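Local coordinates for lipoprotein, putative (Bacillus anthracis, PDB 4NOH) that is of unknown function, a putative lipoprotein that may bind lipid and belongs to an uncharacterised lipoprotein family, at residues Gln29-Ala34 against Val134-Leu139. Residues are numbered along the deposited sequence; the frame is centred on the assembly and turned at random.
Sequences QNKFEA and VKTIGL
Phe32 and Ile137 sit at the middle of this strand pair and exchange two backbone hydrogen bonds. The one from Ile137 N to Phe32 O is almost straight, 2.8 Å long with 177° at the hydrogen; its return, Phe32 N to Ile137 O, bends to 155°. The same two-bond ring recurs at Asn30 with Leu139 and at Ala34 with Lys135, where Lys135 N comes to 2.7 Å from Ala34 O. Between these rings lie the non-hydrogen-bonded pairs Lys31-Gly138 and Glu33-Thr136. Weaker CA-H···O contacts add to the bonding, as where Gly138 CA lies 3.3 Å from Asn30 O.

One face of the ladder is largely apolar. Ile137 places CG1 beside its own backbone N (chi1 -57°) and runs on to CD1, which meets the methyl CB of Ala34 at 3.9 Å. Phe32 also turns its ring to the side of its backbone N, bringing CD2 to 3.5 Å from Ile137 O. Farther along, Asn30 and Leu139 lie side by side, OD1 of the amide 4.0 Å from methyl CD2. Helix 49-57 packs on the Phe32 side chain through Thr51, Lys54 and Met55, while Ile137 and Leu139 also touch Val7 of strand 5-10, which pairs with the second edge of strand 134-142. Lys135 starts on this same face, but its amine leads away from the pair to salt bridges with Asp11 and Glu161.

On the other face, Thr136 packs against Glu12 and Val15 of helix 12-21, Lys31 NZ hydrogen-bonds Gln16 OE1 of that helix, and Glu33 OE2 is hydrogen-bonded to Tyr127 OH.

Together these contacts make a regular antiparallel ladder inside the protein's large mixed beta-sheet, with helices packed on both faces.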
loop_
_atom_site.group_PDB
_atom_site.type_symbol
_atom_site.label_atom_id
_atom_site.label_comp_id
_atom_site.label_asym_id
_atom_site.label_seq_id
_atom_site.Cartn_x
_atom_site.Cartn_y
_atom_site.Cartn_z
ATOM N N GLN A 29 -11.479 -9.539 -1.926
ATOM C CA GLN A 29 -10.433 -8.974 -1.103
ATOM C C GLN A 29 -9.089 -9.440 -1.570
ATOM O O GLN A 29 -8.949 -10.470 -2.205
ATOM C CB GLN A 29 -10.672 -9.284 0.369
ATOM C CG GLN A 29 -10.589 -10.740 0.698
ATOM C CD GLN A 29 -11.185 -11.111 2.068
ATOM O OE1 GLN A 29 -10.541 -11.780 2.877
ATOM N NE2 GLN A 29 -12.379 -10.686 2.316
ATOM N N ASN A 30 -8.097 -8.637 -1.255
ATOM C CA ASN A 30 -6.720 -8.869 -1.622
ATOM C C ASN A 30 -5.858 -8.528 -0.417
ATOM O O ASN A 30 -6.100 -7.527 0.274
ATOM C CB ASN A 30 -6.297 -8.009 -2.833
ATOM C CG ASN A 30 -7.126 -8.264 -4.071
ATOM O OD1 ASN A 30 -8.239 -7.763 -4.202
ATOM N ND2 ASN A 30 -6.547 -8.980 -5.024
ATOM N N LYS A 31 -4.872 -9.348 -0.138
ATOM C CA LYS A 31 -3.910 -9.064 0.931
ATOM C C LYS A 31 -2.516 -8.976 0.332
ATOM O O LYS A 31 -2.076 -9.849 -0.446
ATOM C CB LYS A 31 -3.955 -10.117 2.024
ATOM C CG LYS A 31 -5.255 -10.096 2.814
ATOM C CD LYS A 31 -5.299 -11.196 3.865
ATOM C CE LYS A 31 -5.170 -12.575 3.235
ATOM N NZ LYS A 31 -5.474 -13.644 4.228
ATOM N N PHE A 32 -1.814 -7.921 0.692
ATOM C CA PHE A 32 -0.457 -7.673 0.201
ATOM C C PHE A 32 0.441 -7.496 1.411
ATOM O O PHE A 32 0.095 -6.776 2.339
ATOM C CB PHE A 32 -0.398 -6.397 -0.660
ATOM C CG PHE A 32 -1.417 -6.331 -1.773
ATOM C CD1 PHE A 32 -1.244 -7.049 -2.948
ATOM C CD2 PHE A 32 -2.544 -5.538 -1.638
ATOM C CE1 PHE A 32 -2.181 -6.994 -3.955
ATOM C CE2 PHE A 32 -3.494 -5.495 -2.653
ATOM C CZ PHE A 32 -3.304 -6.223 -3.805
ATOM N N GLU A 33 1.594 -8.136 1.417
ATOM C CA GLU A 33 2.541 -7.971 2.492
ATOM C C GLU A 33 3.547 -6.872 2.158
ATOM O O GLU A 33 3.975 -6.690 1.005
ATOM C CB GLU A 33 3.308 -9.270 2.712
ATOM C CG GLU A 33 4.275 -9.226 3.864
ATOM C CD GLU A 33 5.167 -10.447 3.915
ATOM O OE1 GLU A 33 4.666 -11.494 4.380
ATOM O OE2 GLU A 33 6.363 -10.359 3.528
ATOM N N ALA A 34 3.930 -6.113 3.179
ATOM C CA ALA A 34 4.963 -5.113 3.029
ATOM C C ALA A 34 5.705 -4.985 4.351
ATOM O O ALA A 34 5.304 -5.582 5.363
ATOM C CB ALA A 34 4.364 -3.769 2.616
ATOM N N VAL A 134 6.849 -6.728 9.318
ATOM C CA VAL A 134 5.911 -7.011 8.255
ATOM C C VAL A 134 4.511 -6.511 8.638
ATOM O O VAL A 134 4.042 -6.628 9.778
ATOM C CB VAL A 134 5.888 -8.521 7.897
ATOM C CG1 VAL A 134 4.757 -8.837 6.952
ATOM C CG2 VAL A 134 7.203 -8.965 7.267
ATOM N N LYS A 135 3.847 -5.928 7.660
ATOM C CA LYS A 135 2.519 -5.401 7.823
ATOM C C LYS A 135 1.722 -5.888 6.626
ATOM O O LYS A 135 2.282 -6.280 5.592
ATOM C CB LYS A 135 2.522 -3.857 7.869
ATOM C CG LYS A 135 3.139 -3.249 9.140
ATOM C CD LYS A 135 2.227 -3.440 10.365
ATOM C CE LYS A 135 2.730 -2.701 11.602
ATOM N NZ LYS A 135 1.906 -2.996 12.813
ATOM N N THR A 136 0.416 -5.875 6.767
ATOM C CA THR A 136 -0.490 -6.267 5.707
ATOM C C THR A 136 -1.272 -5.067 5.185
ATOM O O THR A 136 -1.742 -4.226 5.970
ATOM C CB THR A 136 -1.470 -7.345 6.217
ATOM O OG1 THR A 136 -0.719 -8.513 6.536
ATOM C CG2 THR A 136 -2.536 -7.652 5.166
ATOM N N ILE A 137 -1.360 -4.960 3.868
ATOM C CA ILE A 137 -2.186 -3.999 3.199
ATOM C C ILE A 137 -3.322 -4.798 2.634
ATOM O O ILE A 137 -3.118 -5.675 1.802
ATOM C CB ILE A 137 -1.454 -3.312 2.025
ATOM C CG1 ILE A 137 -0.158 -2.621 2.477
ATOM C CG2 ILE A 137 -2.373 -2.346 1.292
ATOM C CD1 ILE A 137 0.874 -2.580 1.386
ATOM N N GLY A 138 -4.524 -4.501 3.091
ATOM C CA GLY A 138 -5.692 -5.205 2.640
ATOM C C GLY A 138 -6.630 -4.333 1.843
ATOM O O GLY A 138 -6.837 -3.168 2.156
ATOM N N LEU A 139 -7.144 -4.860 0.754
ATOM C CA LEU A 139 -8.145 -4.214 -0.041
ATOM C C LEU A 139 -9.410 -5.043 0.080
ATOM O O LEU A 139 -9.397 -6.216 -0.210
ATOM C CB LEU A 139 -7.732 -4.107 -1.516
ATOM C CG LEU A 139 -8.861 -3.660 -2.435
ATOM C CD1 LEU A 139 -9.315 -2.249 -2.077
ATOM C CD2 LEU A 139 -8.501 -3.772 -3.920
#